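Local atomic coordinates of GTPase-activating protein BEM3 (Saccharomyces cerevisiae S288C, PDB entry 6FSF), a protein that stimulates GTP hydrolysis by CDC42 and, less efficiently, RHO1, binds phosphatidylinositol 3-phosphate, and is represented here by its tandem PX and PH domains. Residues L9-E14 with Q123-D128; L38-D43 with M50-K55; P77-R82 with N101-S106. All coordinates share one frame; numbering follows the deposited sequence.

In the fold
From the N terminus, the loop that holds 9-14 leads into strand 19-29, and contact 1 sets this loop against the end of helix 115-125, closing the longest of the three loops. Contacts 2 and 3 both lie within that loop, one after the other. Contact 2 closes the hairpin of strands 35-43 and 49-55; contact 3 then pins the proline-rich loop behind helix 57-70 to helix 90-107. Lys55 joins contacts 1 and 2 through its salt bridge to Asp128. Tyr104 packs against Ile39 of contact 2 and Phe124 of contact 1. Together the contacts bind sheet and helices of the PX domain, ahead of the PH domain.

Contact 1 (L9-E14 with Q123-D128); sequences LFVQPE and QFISTD
Phe10 and Ser126 meet through one straight hydrogen bond: Phe10 N donates to Ser126 OG at 2.7 Å, with an N-H...O angle of 171°. The hydroxyl lies beside its own backbone N (chi1 -64°), from where it also donates to Ala122 O in the preceding turn. Accepting one bond and donating another, this buried hydroxyl ties the N-terminal loop to the last turn of helix 115-125. Exchanging the serine for an alanine would probably leave the Phe10 N-H without its acceptor and Ala122 O without this donor. A CH-pi contact backs the bond: Ser126 CA lies over one face of the Phe10 ring, displaced toward the rim and 4.0 Å from its centroid. Ser126 O lies over a ring face too, 3.8 Å from Phe10 CZ. The contact thus fastens the loop leading into the first strand of the PX sheet to the end of the domain's final helix, where the chain turns back toward the sheet. The Phe10 ring also pairs edge-to-face with Phe51 of strand 49-55. Apolar contacts flank the centre. The CD2 branch of Leu9 meets Gln123 CG at 3.9 Å, and Leu9 also rests on Leu119 and Ala122 of the same helix. Val11 CB lies 4.2 Å from Ile125 CD1, the tip of a side chain that also packs on Phe53 and Phe108.

Contact 2 (L38-D43 with M50-K55); sequences LIAIID and MFKFSK
Ile41 sits between Phe51 and Phe53. Its CB lies over one face of the Phe51 ring, 3.9 Å from the centroid, and the two side chains run alongside each other. Its CG1 branch, 3.6 Å from Phe51 CZ, also meets the edge of Phe53 at CE2, close to that ring's plane. Phe53 offers a face to Ile39, whose CB stands 4.0 Å from the centroid while CD1 reaches Phe53 CE1. With CG between the backbone N and the carbonyl carbon (chi1 62°), the Phe53 ring is laid across toward this neighbouring strand; helix 115-125 adds Phe124 and Ile125 around it. Met50 SD lies 3.8 Å from Asp43 CB, and a bend at chi3 (-74°) turns CE back to the CG2 branch of Ile41. Between the backbones, Ile39 and Phe53 exchange two hydrogen bonds, each 3.0 Å between N and O. Ile41 N donates to Phe51 O, yet Ile41 O accepts from Met50 N. Met50 and Phe51 therefore both face Ile41, a classic beta bulge in the antiparallel hairpin at the centre of the PX-domain sheet, between strands 19-29 and 129-130.

Contact 3 (P77-R82 with N101-S106); sequences PTLPDR and NQYYTS
Pro77 meets Tyr103 and Ser106 with its ring. Its CG reaches the helix backbone, 3.4 Å from Tyr103 O, and at the same time touches Tyr103 CD1 and Ser106 CB, each at 3.6 Å. The Pro77 and Tyr103 side chains stand at about a right angle, and Pro77 O lies near the plane of the tyrosine ring, at its CE1 edge. Ser106 offers its methylene, while its hydroxyl turns to its own helix: OG donates to Gln102 O at 3.0 Å, and Ser106 N reaches the same oxygen from the opposite face of its carbonyl plane. Thr78 takes part through its backbone, its carbonyl carbon coming to 3.9 Å from Tyr103 CD1. Leu79 then closes over the phenol. Its CD2 methyl sits 3.4 Å from the Tyr103 ring centroid and only 4° off the normal, almost exactly above the centre of one face: a close CH-pi contact. The tyrosine ring is brought into this position by CG lying anti to the backbone N (chi1 176°). Its hydroxyl is hydrogen-bonded to Asp64 of helix 57-70, and its CD2 edge stands 3.6 Å above the plane of the Tyr104 ring, over its centre. Extended backbone angles, mostly polyproline-like, run from Pro77 to Asp81, in the proline-rich loop that PX domains have between their first two long helices. That loop lies across helices 57-70 and 90-107: Leu79 also packs on Val60 and Leu100, Pro80 on Ile99 and Leu100, and Pro77 on Ile107, while Tyr104 and Thr105 turn to Ile21 of strand 19-29.

Contact 1 (L9-E14 with Q123-D128)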
# COMPACT_ATOMS: atom_id res chain seq x y z
N LEU A 9 -13.80 14.62 14.62
CA LEU A 9 -13.02 14.90 13.42
C LEU A 9 -11.56 15.13 13.80
O LEU A 9 -11.25 15.95 14.66
CB LEU A 9 -13.57 16.13 12.69
CG LEU A 9 -15.07 16.18 12.44
CD1 LEU A 9 -15.45 17.46 11.70
CD2 LEU A 9 -15.55 14.96 11.66
N PHE A 10 -10.66 14.39 13.14
CA PHE A 10 -9.24 14.59 13.38
C PHE A 10 -8.72 15.85 12.71
O PHE A 10 -7.82 16.51 13.24
CB PHE A 10 -8.44 13.38 12.89
CG PHE A 10 -8.67 12.12 13.70
CD1 PHE A 10 -9.47 12.14 14.82
CD2 PHE A 10 -8.06 10.93 13.33
CE1 PHE A 10 -9.68 10.98 15.56
CE2 PHE A 10 -8.26 9.78 14.06
CZ PHE A 10 -9.08 9.80 15.18
N VAL A 11 -9.27 16.20 11.54
CA VAL A 11 -8.88 17.39 10.79
C VAL A 11 -10.14 18.09 10.32
O VAL A 11 -10.98 17.47 9.65
CB VAL A 11 -7.97 17.05 9.59
CG1 VAL A 11 -7.68 18.31 8.78
CG2 VAL A 11 -6.68 16.40 10.06
N GLN A 12 -10.29 19.36 10.68
CA GLN A 12 -11.45 20.12 10.24
C GLN A 12 -11.41 20.31 8.73
O GLN A 12 -10.32 20.43 8.15
CB GLN A 12 -11.50 21.48 10.94
CG GLN A 12 -11.65 21.40 12.45
CD GLN A 12 -12.99 20.83 12.87
OE1 GLN A 12 -14.04 21.27 12.40
NE2 GLN A 12 -12.97 19.84 13.76
N PRO A 13 -12.57 20.33 8.06
CA PRO A 13 -12.56 20.48 6.59
C PRO A 13 -11.86 21.73 6.11
O PRO A 13 -11.20 21.70 5.06
CB PRO A 13 -14.05 20.49 6.24
CG PRO A 13 -14.71 19.74 7.35
CD PRO A 13 -13.92 20.08 8.59
N GLU A 14 -11.98 22.84 6.84
CA GLU A 14 -11.32 24.08 6.45
C GLU A 14 -9.80 23.99 6.53
O GLU A 14 -9.11 24.90 6.04
CB GLU A 14 -11.80 25.24 7.32
CG GLU A 14 -13.29 25.53 7.23
CD GLU A 14 -14.13 24.63 8.11
OE1 GLU A 14 -13.59 24.09 9.10
OE2 GLU A 14 -15.33 24.45 7.81
N GLN A 123 -14.94 12.76 8.30
CA GLN A 123 -15.33 11.53 8.99
C GLN A 123 -14.62 10.33 8.38
O GLN A 123 -14.29 9.36 9.09
CB GLN A 123 -16.84 11.34 8.92
CG GLN A 123 -17.65 12.40 9.64
CD GLN A 123 -19.13 12.26 9.38
OE1 GLN A 123 -19.56 11.57 8.46
NE2 GLN A 123 -19.94 12.93 10.21
N PHE A 124 -14.37 10.36 7.07
CA PHE A 124 -13.70 9.26 6.40
C PHE A 124 -12.32 9.01 7.00
O PHE A 124 -12.00 7.88 7.40
CB PHE A 124 -13.60 9.55 4.90
CG PHE A 124 -13.06 8.42 4.08
CD1 PHE A 124 -13.86 7.35 3.73
CD2 PHE A 124 -11.75 8.45 3.63
CE1 PHE A 124 -13.36 6.31 2.97
CE2 PHE A 124 -11.24 7.42 2.86
CZ PHE A 124 -12.05 6.35 2.53
N ILE A 125 -11.49 10.05 7.10
CA ILE A 125 -10.13 9.90 7.60
C ILE A 125 -10.05 9.84 9.12
O ILE A 125 -8.96 9.61 9.66
CB ILE A 125 -9.21 11.03 7.10
CG1 ILE A 125 -9.61 12.37 7.75
CG2 ILE A 125 -9.28 11.14 5.59
CD1 ILE A 125 -8.71 13.52 7.35
N SER A 126 -11.16 10.05 9.82
CA SER A 126 -11.20 9.98 11.27
C SER A 126 -11.67 8.62 11.79
O SER A 126 -11.92 8.48 12.99
CB SER A 126 -12.10 11.09 11.84
OG SER A 126 -11.58 12.37 11.54
N THR A 127 -11.81 7.64 10.90
CA THR A 127 -12.25 6.30 11.27
C THR A 127 -11.23 5.28 10.76
O THR A 127 -10.37 5.59 9.93
CB THR A 127 -13.64 5.98 10.70
OG1 THR A 127 -13.70 6.38 9.32
CG2 THR A 127 -14.72 6.72 11.48
N ASP A 128 -11.36 4.05 11.27
CA ASP A 128 -10.45 2.95 10.93
C ASP A 128 -8.99 3.34 11.19
O ASP A 128 -8.09 3.00 10.42
CB ASP A 128 -10.64 2.50 9.49
CG ASP A 128 -12.05 2.04 9.21
OD1 ASP A 128 -12.39 0.89 9.56
OD2 ASP A 128 -12.83 2.83 8.63

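Contact 2 (L38-D43 with M50-K55)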
# COMPACT_ATOMS: atom_id res chain seq x y z
N LEU A 38 -3.61 1.29 3.19
CA LEU A 38 -3.06 2.03 4.32
C LEU A 38 -2.64 3.42 3.86
O LEU A 38 -1.87 3.55 2.91
CB LEU A 38 -1.87 1.29 4.93
CG LEU A 38 -1.26 1.90 6.20
CD1 LEU A 38 -2.24 1.82 7.36
CD2 LEU A 38 0.05 1.22 6.55
N ILE A 39 -3.14 4.45 4.54
CA ILE A 39 -2.95 5.84 4.14
C ILE A 39 -2.42 6.62 5.33
O ILE A 39 -2.96 6.52 6.44
CB ILE A 39 -4.26 6.46 3.62
CG1 ILE A 39 -4.77 5.70 2.41
CG2 ILE A 39 -4.05 7.94 3.30
CD1 ILE A 39 -6.17 6.06 2.02
N ALA A 40 -1.38 7.43 5.10
CA ALA A 40 -0.78 8.25 6.14
C ALA A 40 -1.16 9.71 5.94
O ALA A 40 -1.14 10.22 4.82
CB ALA A 40 0.74 8.09 6.14
N ILE A 41 -1.51 10.37 7.04
CA ILE A 41 -1.83 11.79 7.04
C ILE A 41 -0.69 12.53 7.74
O ILE A 41 -0.30 12.16 8.85
CB ILE A 41 -3.18 12.07 7.74
CG1 ILE A 41 -4.32 11.46 6.93
CG2 ILE A 41 -3.40 13.56 7.91
CD1 ILE A 41 -4.51 12.08 5.56
N ILE A 42 -0.16 13.55 7.08
CA ILE A 42 1.08 14.20 7.49
C ILE A 42 0.83 15.70 7.60
O ILE A 42 0.24 16.31 6.70
CB ILE A 42 2.22 13.90 6.50
CG1 ILE A 42 2.62 12.43 6.59
CG2 ILE A 42 3.41 14.81 6.76
CD1 ILE A 42 2.97 11.80 5.26
N ASP A 43 1.29 16.30 8.70
CA ASP A 43 1.22 17.74 8.86
C ASP A 43 2.24 18.40 7.94
O ASP A 43 3.43 18.06 7.97
CB ASP A 43 1.48 18.14 10.32
CG ASP A 43 1.51 19.64 10.52
OD1 ASP A 43 2.60 20.19 10.80
OD2 ASP A 43 0.44 20.28 10.39
N MET A 50 0.95 12.35 11.45
CA MET A 50 0.01 12.52 12.55
C MET A 50 -0.74 11.23 12.86
O MET A 50 -0.90 10.89 14.04
CB MET A 50 -0.95 13.66 12.23
CG MET A 50 -0.27 15.03 12.13
SD MET A 50 -1.40 16.43 12.19
CE MET A 50 -2.15 16.35 10.57
N PHE A 51 -1.20 10.51 11.85
CA PHE A 51 -1.89 9.24 12.07
C PHE A 51 -1.97 8.48 10.75
O PHE A 51 -1.66 9.00 9.68
CB PHE A 51 -3.29 9.46 12.66
CG PHE A 51 -4.20 10.28 11.78
CD1 PHE A 51 -4.21 11.67 11.87
CD2 PHE A 51 -5.07 9.68 10.89
CE1 PHE A 51 -5.05 12.43 11.08
CE2 PHE A 51 -5.91 10.43 10.09
CZ PHE A 51 -5.90 11.81 10.19
N LYS A 52 -2.38 7.22 10.86
CA LYS A 52 -2.67 6.38 9.70
C LYS A 52 -4.07 5.80 9.84
O LYS A 52 -4.64 5.72 10.93
CB LYS A 52 -1.67 5.22 9.56
CG LYS A 52 -0.21 5.62 9.62
CD LYS A 52 0.67 4.41 9.36
CE LYS A 52 2.09 4.63 9.86
NZ LYS A 52 2.10 4.86 11.33
N PHE A 53 -4.64 5.39 8.70
CA PHE A 53 -5.91 4.70 8.70
C PHE A 53 -5.93 3.71 7.55
O PHE A 53 -5.08 3.74 6.66
CB PHE A 53 -7.09 5.68 8.61
CG PHE A 53 -7.12 6.50 7.35
CD1 PHE A 53 -7.88 6.11 6.27
CD2 PHE A 53 -6.39 7.68 7.26
CE1 PHE A 53 -7.91 6.87 5.11
CE2 PHE A 53 -6.41 8.44 6.10
CZ PHE A 53 -7.18 8.03 5.03
N SER A 54 -6.91 2.81 7.59
CA SER A 54 -6.99 1.71 6.64
C SER A 54 -8.40 1.65 6.07
O SER A 54 -9.38 1.76 6.81
CB SER A 54 -6.64 0.38 7.31
OG SER A 54 -6.73 -0.69 6.39
N LYS A 55 -8.49 1.49 4.75
CA LYS A 55 -9.78 1.41 4.07
C LYS A 55 -9.71 0.32 3.01
O LYS A 55 -8.71 0.21 2.29
CB LYS A 55 -10.16 2.74 3.41
CG LYS A 55 -10.25 3.92 4.36
CD LYS A 55 -11.47 3.83 5.26
CE LYS A 55 -11.56 5.05 6.16
NZ LYS A 55 -12.80 5.04 6.99

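Contact 3 (P77-R82 with N101-S106)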
# COMPACT_ATOMS: atom_id res chain seq x y z
N PRO A 77 -10.62 13.75 -9.34
CA PRO A 77 -9.72 12.75 -9.94
C PRO A 77 -10.41 11.40 -10.09
O PRO A 77 -11.52 11.17 -9.61
CB PRO A 77 -8.56 12.68 -8.94
CG PRO A 77 -9.16 13.10 -7.64
CD PRO A 77 -10.20 14.14 -7.99
N THR A 78 -9.71 10.49 -10.76
CA THR A 78 -10.26 9.20 -11.15
C THR A 78 -9.59 8.08 -10.35
O THR A 78 -8.36 8.04 -10.24
CB THR A 78 -10.08 8.96 -12.65
OG1 THR A 78 -10.72 10.03 -13.37
CG2 THR A 78 -10.70 7.64 -13.06
N LEU A 79 -10.41 7.18 -9.81
CA LEU A 79 -9.90 6.05 -9.05
C LEU A 79 -9.22 5.04 -9.97
O LEU A 79 -9.45 5.03 -11.18
CB LEU A 79 -11.03 5.37 -8.29
CG LEU A 79 -11.46 6.00 -6.96
CD1 LEU A 79 -12.54 5.15 -6.31
CD2 LEU A 79 -10.26 6.15 -6.04
N PRO A 80 -8.35 4.19 -9.42
CA PRO A 80 -7.78 3.11 -10.23
C PRO A 80 -8.86 2.14 -10.68
O PRO A 80 -9.87 1.93 -10.00
CB PRO A 80 -6.78 2.44 -9.27
CG PRO A 80 -7.20 2.87 -7.91
CD PRO A 80 -7.76 4.24 -8.07
N ASP A 81 -8.64 1.55 -11.86
CA ASP A 81 -9.63 0.68 -12.46
C ASP A 81 -9.85 -0.57 -11.61
O ASP A 81 -8.98 -1.00 -10.86
CB ASP A 81 -9.19 0.29 -13.88
CG ASP A 81 -10.27 -0.44 -14.64
OD1 ASP A 81 -11.45 -0.38 -14.22
OD2 ASP A 81 -9.95 -1.07 -15.67
N ARG A 82 -11.05 -1.15 -11.75
CA ARG A 82 -11.39 -2.36 -11.00
C ARG A 82 -10.53 -3.55 -11.42
O ARG A 82 -10.39 -4.49 -10.64
CB ARG A 82 -12.87 -2.69 -11.19
CG ARG A 82 -13.81 -1.52 -10.92
CD ARG A 82 -15.26 -1.94 -11.05
NE ARG A 82 -15.68 -2.82 -9.96
CZ ARG A 82 -16.29 -2.39 -8.86
NH1 ARG A 82 -16.58 -1.10 -8.72
NH2 ARG A 82 -16.64 -3.25 -7.91
N ASN A 101 -2.35 7.57 -4.81
CA ASN A 101 -1.61 8.73 -4.31
C ASN A 101 -2.03 10.00 -5.04
O ASN A 101 -2.30 11.03 -4.41
CB ASN A 101 -0.11 8.49 -4.45
CG ASN A 101 0.55 8.16 -3.13
OD1 ASN A 101 0.22 8.74 -2.09
ND2 ASN A 101 1.49 7.23 -3.15
N GLN A 102 -2.09 9.94 -6.37
CA GLN A 102 -2.56 11.09 -7.15
C GLN A 102 -3.99 11.44 -6.80
O GLN A 102 -4.36 12.62 -6.74
CB GLN A 102 -2.45 10.78 -8.64
CG GLN A 102 -1.03 10.64 -9.13
CD GLN A 102 -0.19 11.85 -8.79
OE1 GLN A 102 0.73 11.77 -7.97
NE2 GLN A 102 -0.49 12.98 -9.42
N TYR A 103 -4.83 10.43 -6.56
CA TYR A 103 -6.24 10.66 -6.28
C TYR A 103 -6.43 11.45 -5.00
O TYR A 103 -7.10 12.49 -4.99
CB TYR A 103 -6.97 9.31 -6.20
CG TYR A 103 -8.43 9.41 -5.81
CD1 TYR A 103 -9.41 9.61 -6.76
CD2 TYR A 103 -8.82 9.27 -4.48
CE1 TYR A 103 -10.74 9.69 -6.41
CE2 TYR A 103 -10.16 9.35 -4.12
CZ TYR A 103 -11.11 9.55 -5.09
OH TYR A 103 -12.44 9.63 -4.74
N TYR A 104 -5.84 10.98 -3.90
CA TYR A 104 -6.11 11.61 -2.61
C TYR A 104 -5.32 12.90 -2.42
O TYR A 104 -5.72 13.75 -1.63
CB TYR A 104 -5.82 10.63 -1.48
CG TYR A 104 -6.95 9.66 -1.23
CD1 TYR A 104 -8.21 10.12 -0.86
CD2 TYR A 104 -6.77 8.29 -1.36
CE1 TYR A 104 -9.25 9.25 -0.63
CE2 TYR A 104 -7.81 7.41 -1.14
CZ TYR A 104 -9.05 7.90 -0.77
OH TYR A 104 -10.09 7.02 -0.54
N THR A 105 -4.21 13.06 -3.14
CA THR A 105 -3.54 14.36 -3.16
C THR A 105 -4.44 15.42 -3.77
O THR A 105 -4.51 16.55 -3.28
CB THR A 105 -2.22 14.27 -3.92
OG1 THR A 105 -1.31 13.40 -3.21
CG2 THR A 105 -1.58 15.64 -4.07
N SER A 106 -5.17 15.05 -4.83
CA SER A 106 -6.07 16.01 -5.46
C SER A 106 -7.27 16.32 -4.56
O SER A 106 -7.72 17.47 -4.50
CB SER A 106 -6.54 15.46 -6.82
OG SER A 106 -5.44 15.21 -7.67